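Local coordinates for F-BAR domain only protein 1 (Danio rerio, PDB 5JP2) that may act in an early step of clathrin-mediated endocytosis and binds an Eps15 peptide through its mu homology domain, at residues W103-M106 with Q107-T110; C151-G155 with T156-V160. All coordinates share one frame; numbering follows the deposited sequence. Where two conformers were deposited one is given.

Interaction 1 (W103-M106 with Q107-T110)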
ATOM      1  N   TRP B 103      -4.974   2.473  23.374  1.00 46.04           N
ATOM      2  CA  TRP B 103      -5.657   1.462  24.167  1.00 41.55           C
ATOM      3  C   TRP B 103      -7.065   1.283  23.636  1.00 33.43           C
ATOM      4  O   TRP B 103      -7.712   2.247  23.243  1.00 41.28           O
ATOM      5  CB  TRP B 103      -5.720   1.843  25.649  1.00 48.84           C
ATOM      6  CG  TRP B 103      -4.385   2.087  26.234  1.00 65.56           C
ATOM      7  CD1 TRP B 103      -3.667   1.235  27.018  1.00 72.10           C
ATOM      8  CD2 TRP B 103      -3.586   3.260  26.079  1.00 52.87           C
ATOM      9  NE1 TRP B 103      -2.469   1.803  27.361  1.00 68.94           N
ATOM     10  CE2 TRP B 103      -2.394   3.047  26.797  1.00 63.26           C
ATOM     11  CE3 TRP B 103      -3.761   4.467  25.406  1.00 68.33           C
ATOM     12  CZ2 TRP B 103      -1.381   4.000  26.861  1.00 71.89           C
ATOM     13  CZ3 TRP B 103      -2.754   5.410  25.470  1.00 74.94           C
ATOM     14  CH2 TRP B 103      -1.580   5.172  26.190  1.00 56.72           C
ATOM     15  N   PHE B 104      -7.545   0.056  23.638  1.00 32.79           N
ATOM     16  CA  PHE B 104      -8.916  -0.196  23.252  1.00 35.98           C
ATOM     17  C   PHE B 104      -9.869   0.135  24.390  1.00 48.05           C
ATOM     18  O   PHE B 104      -9.545  -0.025  25.568  1.00 34.85           O
ATOM     19  CB  PHE B 104      -9.110  -1.654  22.864  1.00 30.45           C
ATOM     20  CG  PHE B 104      -8.854  -1.932  21.432  1.00 30.46           C
ATOM     21  CD1 PHE B 104      -9.845  -1.805  20.503  1.00 31.84           C
ATOM     22  CD2 PHE B 104      -7.604  -2.330  21.021  1.00 37.11           C
ATOM     23  CE1 PHE B 104      -9.595  -2.065  19.195  1.00 24.90           C
ATOM     24  CE2 PHE B 104      -7.360  -2.584  19.715  1.00 27.50           C
ATOM     25  CZ  PHE B 104      -8.354  -2.456  18.806  1.00 27.62           C
ATOM     26  N   ASN B 105     -11.069   0.559  24.016  1.00 38.54           N
ATOM     27  CA  ASN B 105     -12.191   0.570  24.932  1.00 37.19           C
ATOM     28  C   ASN B 105     -12.821  -0.814  24.884  1.00 34.20           C
ATOM     29  O   ASN B 105     -13.439  -1.180  23.884  1.00 34.63           O
ATOM     30  CB  ASN B 105     -13.181   1.648  24.501  1.00 51.22           C
ATOM     31  CG  ASN B 105     -14.380   1.770  25.422  1.00 51.22           C
ATOM     32  OD1 ASN B 105     -14.685   2.860  25.890  1.00 65.49           O
ATOM     33  ND2 ASN B 105     -15.074   0.678  25.669  1.00 55.99           N
ATOM     34  N   MET B 106     -12.700  -1.577  25.959  1.00 41.97           N
ATOM     35  CA  MET B 106     -13.063  -2.981  25.830  1.00 36.99           C
ATOM     36  C   MET B 106     -14.567  -3.168  25.795  1.00 35.71           C
ATOM     37  O   MET B 106     -15.055  -4.141  25.218  1.00 40.61           O
ATOM     38  CB  MET B 106     -12.448  -3.804  26.960  1.00 46.32           C
ATOM     39  CG  MET B 106     -10.925  -3.782  27.017  1.00 33.79           C
ATOM     40  SD  MET B 106     -10.034  -4.233  25.523  1.00 44.52           S
ATOM     41  CE  MET B 106     -10.626  -5.867  25.204  1.00 27.46           C
ATOM     42  N   GLN B 107     -15.314  -2.234  26.365  1.00 36.89           N
ATOM     43  CA  GLN B 107     -16.768  -2.321  26.307  0.50 62.72           C
ATOM     44  C   GLN B 107     -17.276  -2.015  24.901  1.00 34.82           C
ATOM     45  O   GLN B 107     -18.107  -2.743  24.360  1.00 41.54           O
ATOM     46  CB  GLN B 107     -17.386  -1.383  27.349  0.50 61.37           C
ATOM     47  CG  GLN B 107     -17.146  -1.816  28.799  0.50 55.19           C
ATOM     48  CD  GLN B 107     -17.470  -0.726  29.813  0.50 50.78           C
ATOM     49  OE1 GLN B 107     -18.500  -0.759  30.480  0.50 40.71           O
ATOM     50  NE2 GLN B 107     -16.574   0.232  29.946  0.50 52.77           N
ATOM     51  N   ALA B 108     -16.773  -0.947  24.284  1.00 34.23           N
ATOM     52  CA  ALA B 108     -17.145  -0.655  22.903  1.00 37.51           C
ATOM     53  C   ALA B 108     -16.669  -1.753  21.959  1.00 29.34           C
ATOM     54  O   ALA B 108     -17.419  -2.211  21.097  1.00 38.21           O
ATOM     55  CB  ALA B 108     -16.581   0.699  22.480  1.00 37.70           C
ATOM     56  N   LEU B 109     -15.423  -2.198  22.119  1.00 31.92           N
ATOM     57  CA  LEU B 109     -14.905  -3.281  21.287  1.00 31.77           C
ATOM     58  C   LEU B 109     -15.771  -4.528  21.392  1.00 28.30           C
ATOM     59  O   LEU B 109     -16.081  -5.159  20.377  1.00 33.13           O
ATOM     60  CB  LEU B 109     -13.464  -3.608  21.669  1.00 29.60           C
ATOM     61  CG  LEU B 109     -12.859  -4.742  20.846  1.00 27.73           C
ATOM     62  CD1 LEU B 109     -12.841  -4.359  19.379  1.00 32.79           C
ATOM     63  CD2 LEU B 109     -11.483  -5.133  21.329  1.00 20.66           C
ATOM     64  N   THR B 110     -16.168  -4.899  22.610  1.00 29.15           N
ATOM     65  CA  THR B 110     -17.048  -6.053  22.796  1.00 25.50           C
ATOM     66  C   THR B 110     -18.342  -5.894  22.023  1.00 34.00           C
ATOM     67  O   THR B 110     -18.771  -6.809  21.315  1.00 39.82           O
ATOM     68  CB  THR B 110     -17.351  -6.263  24.276  1.00 34.21           C
ATOM     69  OG1 THR B 110     -16.130  -6.419  24.995  1.00 37.13           O
ATOM     70  CG2 THR B 110     -18.202  -7.478  24.472  1.00 40.76           C
TER

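Interaction 2 (C151-G155 with T156-V160)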
ATOM      1  N   CYS B 151      10.525  13.255 -24.116  0.50 73.66           N
ATOM      2  CA  CYS B 151       9.693  13.298 -25.309  0.50 72.18           C
ATOM      3  C   CYS B 151      10.319  14.200 -26.359  0.50 74.66           C
ATOM      4  O   CYS B 151      10.883  15.247 -26.033  0.50 84.20           O
ATOM      5  CB  CYS B 151       8.286  13.794 -24.976  0.50 70.69           C
ATOM      6  SG  CYS B 151       7.085  13.526 -26.276  0.50 64.12           S
ATOM      7  N   GLN B 152      10.214  13.788 -27.619  1.00 69.68           N
ATOM      8  CA  GLN B 152      10.717  14.557 -28.746  1.00 67.44           C
ATOM      9  C   GLN B 152       9.731  14.432 -29.891  1.00 64.88           C
ATOM     10  O   GLN B 152       9.138  13.371 -30.087  1.00 59.47           O
ATOM     11  CB  GLN B 152      12.112  14.084 -29.166  1.00 69.46           C
ATOM     12  CG  GLN B 152      13.182  14.381 -28.125  1.00102.26           C
ATOM     13  CD  GLN B 152      13.476  13.203 -27.215  1.00108.86           C
ATOM     14  OE1 GLN B 152      12.949  12.108 -27.402  1.00 99.76           O
ATOM     15  NE2 GLN B 152      14.289  13.440 -26.192  1.00106.32           N
ATOM     16  N   ARG B 153       9.553  15.517 -30.640  1.00 82.65           N
ATOM     17  CA  ARG B 153       8.648  15.540 -31.783  1.00 82.59           C
ATOM     18  C   ARG B 153       9.296  16.227 -32.975  1.00 80.82           C
ATOM     19  O   ARG B 153       9.628  17.413 -32.906  1.00 90.38           O
ATOM     20  CB  ARG B 153       7.350  16.244 -31.421  1.00 86.45           C
ATOM     21  CG  ARG B 153       6.245  15.980 -32.398  1.00107.74           C
ATOM     22  CD  ARG B 153       4.952  16.413 -31.777  1.00131.89           C
ATOM     23  NE  ARG B 153       4.659  15.563 -30.629  1.00140.16           N
ATOM     24  CZ  ARG B 153       3.877  15.915 -29.617  1.00146.56           C
ATOM     25  NH1 ARG B 153       3.308  17.111 -29.599  1.00151.96           N
ATOM     26  NH2 ARG B 153       3.664  15.072 -28.615  1.00154.75           N
ATOM     27  N   SER B 154       9.465  15.485 -34.066  1.00 86.09           N
ATOM     28  CA  SER B 154       9.916  16.028 -35.342  1.00 84.77           C
ATOM     29  C   SER B 154       8.794  15.840 -36.351  1.00 81.17           C
ATOM     30  O   SER B 154       8.500  14.712 -36.755  1.00 84.22           O
ATOM     31  CB  SER B 154      11.197  15.342 -35.809  1.00 88.16           C
ATOM     32  OG  SER B 154      12.229  15.485 -34.848  1.00116.73           O
ATOM     33  N   GLY B 155       8.184  16.936 -36.772  1.00 82.60           N
ATOM     34  CA  GLY B 155       7.062  16.836 -37.689  1.00 91.31           C
ATOM     35  C   GLY B 155       5.932  16.022 -37.095  1.00 87.73           C
ATOM     36  O   GLY B 155       5.452  16.301 -35.994  1.00106.21           O
ATOM     37  N   THR B 156       5.497  15.003 -37.825  1.00 77.90           N
ATOM     38  CA  THR B 156       4.372  14.174 -37.411  1.00 92.54           C
ATOM     39  C   THR B 156       4.787  13.021 -36.510  1.00 85.37           C
ATOM     40  O   THR B 156       3.920  12.281 -36.038  1.00 73.07           O
ATOM     41  CB  THR B 156       3.640  13.621 -38.638  1.00 89.88           C
ATOM     42  OG1 THR B 156       4.590  13.044 -39.541  1.00 97.03           O
ATOM     43  CG2 THR B 156       2.874  14.721 -39.340  1.00102.20           C
ATOM     44  N   VAL B 157       6.080  12.849 -36.277  1.00 78.56           N
ATOM     45  CA  VAL B 157       6.611  11.730 -35.516  1.00 80.83           C
ATOM     46  C   VAL B 157       6.857  12.159 -34.078  1.00 69.80           C
ATOM     47  O   VAL B 157       7.537  13.159 -33.822  1.00 71.21           O
ATOM     48  CB  VAL B 157       7.899  11.196 -36.160  1.00 76.38           C
ATOM     49  CG1 VAL B 157       8.466  10.070 -35.333  1.00 93.22           C
ATOM     50  CG2 VAL B 157       7.604  10.706 -37.558  1.00 92.20           C
ATOM     51  N   THR B 158       6.304  11.400 -33.140  1.00 71.86           N
ATOM     52  CA  THR B 158       6.502  11.594 -31.714  1.00 65.35           C
ATOM     53  C   THR B 158       7.277  10.414 -31.154  1.00 52.20           C
ATOM     54  O   THR B 158       6.947   9.264 -31.445  1.00 55.76           O
ATOM     55  CB  THR B 158       5.166  11.706 -30.997  1.00 61.05           C
ATOM     56  OG1 THR B 158       4.386  12.738 -31.605  1.00 72.31           O
ATOM     57  CG2 THR B 158       5.377  12.012 -29.538  1.00 68.80           C
ATOM     58  N   ARG B 159       8.302  10.677 -30.363  1.00 46.99           N
ATOM     59  CA  ARG B 159       8.998   9.586 -29.707  1.00 58.76           C
ATOM     60  C   ARG B 159       8.899   9.773 -28.201  1.00 52.74           C
ATOM     61  O   ARG B 159       9.015  10.890 -27.693  1.00 52.95           O
ATOM     62  CB  ARG B 159      10.448   9.497 -30.163  1.00 66.91           C
ATOM     63  CG  ARG B 159      11.159   8.254 -29.681  1.00 83.98           C
ATOM     64  CD  ARG B 159      12.632   8.278 -30.017  1.00101.31           C
ATOM     65  NE  ARG B 159      13.321   7.144 -29.413  1.00 93.31           N
ATOM     66  CZ  ARG B 159      13.992   7.210 -28.273  1.00 89.92           C
ATOM     67  NH1 ARG B 159      14.063   8.361 -27.620  1.00 77.66           N
ATOM     68  NH2 ARG B 159      14.591   6.130 -27.790  1.00 77.87           N
ATOM     69  N   VAL B 160       8.671   8.678 -27.489  1.00 51.66           N
ATOM     70  CA  VAL B 160       8.535   8.696 -26.041  1.00 47.40           C
ATOM     71  C   VAL B 160       9.433   7.615 -25.471  1.00 43.33           C
ATOM     72  O   VAL B 160       9.452   6.493 -25.980  1.00 45.39           O
ATOM     73  CB  VAL B 160       7.069   8.466 -25.628  1.00 50.91           C
ATOM     74  CG1 VAL B 160       6.945   8.297 -24.137  1.00 53.00           C
ATOM     75  CG2 VAL B 160       6.209   9.616 -26.106  1.00 60.42           C
TER

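Interaction 1 (W103-M106 with Q107-T110)
The two methyls of L109 come obliquely onto the ring of F104, nearest to CD1 and CE1. CD2 of L109 makes an off-centre CH-pi contact, 4.3 Å from the centroid of the F104 ring and 30° off the ring normal. Its nearest ring atom is CD1 of F104, at 3.8 Å. The other methyl, L109 CD1, lies 4.0 Å from F104 CE1. F70 and L68 also touch F104, and the residue is buried. With an alanine here, the L109 methyls would probably lose their aromatic partner and a gap would be likely to open beside them. M106 lies side by side with L109. Its chain bends at chi2 and chi3 (-54° and -58°), which sets CE of M106 4.0 Å from CD2 of L109. F59 of helix 55-61 touches M106, L109 and T110, so this side of the turn is packed against a second helix. The segment is a strand-to-helix junction of the mu homology domain: strand 99-104 ends, N105 takes the N-cap position, and helix 106-119 begins. The first helical bond runs from L109 N to N105 O, at 2.8 Å. CB of N105 also rests against CB of A108. The next carbonyl has two donors. O of M106 accepts from T110 N at 2.9 Å, with the donor above the carbonyl plane, and from T110 OG1 at a short 2.5 Å. The hydroxyl comes in less tilted from that plane than the amide. OG1 of T110 sits beside its own backbone N, which lets both groups of one residue grip the same oxygen.

Interaction 2 (C151-G155 with T156-V160)
C151-S154 and V157-V160 run antiparallel, with their axes at 166° and 4.8 Å apart at closest approach, and a type II' turn from S154 to V157 joins them as a two-residue beta hairpin. S154 and V157 close the turn as a hydrogen-bonded pair, with both of their backbone bonds made. G155 takes the first corner with a positive phi of 60°. A CB there would clash with N of T156, which suits the position to glycine. Two steps back, Q152 and R159 form the second hydrogen-bonded pair. N of R159 reaches O of Q152 at 2.8 Å, and N of Q152 reaches O of R159 at 3.1 Å. Between these pairs, R153 faces T158 in a non-hydrogen-bonded pair, and their side chains lie side by side. NE of R153 gives a weak, bent bond to OG1 of T158, at 3.0 Å. The R153 chain bends at chi3 (-66°), turning its guanidinium along the threonine. CG2 of T158 then lies in plane at the guanidinium edge, 3.6 Å from NH2 of R153. CG of R153 also packs 3.4 Å from O of V157. On the other face, Q152 and R159 point the same way. OE1 of Q152 lies at the edge of the R159 guanidinium, 3.9 Å from NH1 of R159, near its plane but only in loose contact. C151, on the face of R153 and T158, is disulfide-bonded to C284, which ties the hairpin to the chain's C-terminal end. Strand 145-154 is outermost in its four-stranded sheet within the chain. Strand 157-166 lies between it and strand 223-231, and T156, T158 and V160 bond through their backbones to C232, W230 and A228. The side chain of W230, from strand 223-231, packs on T158 and V160.

In the fold
Interaction 1 and interaction 2 lie on opposite sides of the chain's centre. Their own centres are 62 Å apart, and their nearest atoms about 47 Å, so they do not touch. They come in series along the chain. Interaction 1 leads from strand 99-104, in one four-stranded sheet, into helix 106-119. The chain then runs through the large mixed sheet as strand 125-137 before strand 145-154 opens the hairpin of interaction 2, in another four-stranded sheet. Both lie within the mu homology domain, towards the two ends of an elongated molecule. They are thus separate local structures in different sheets, with no direct link between them.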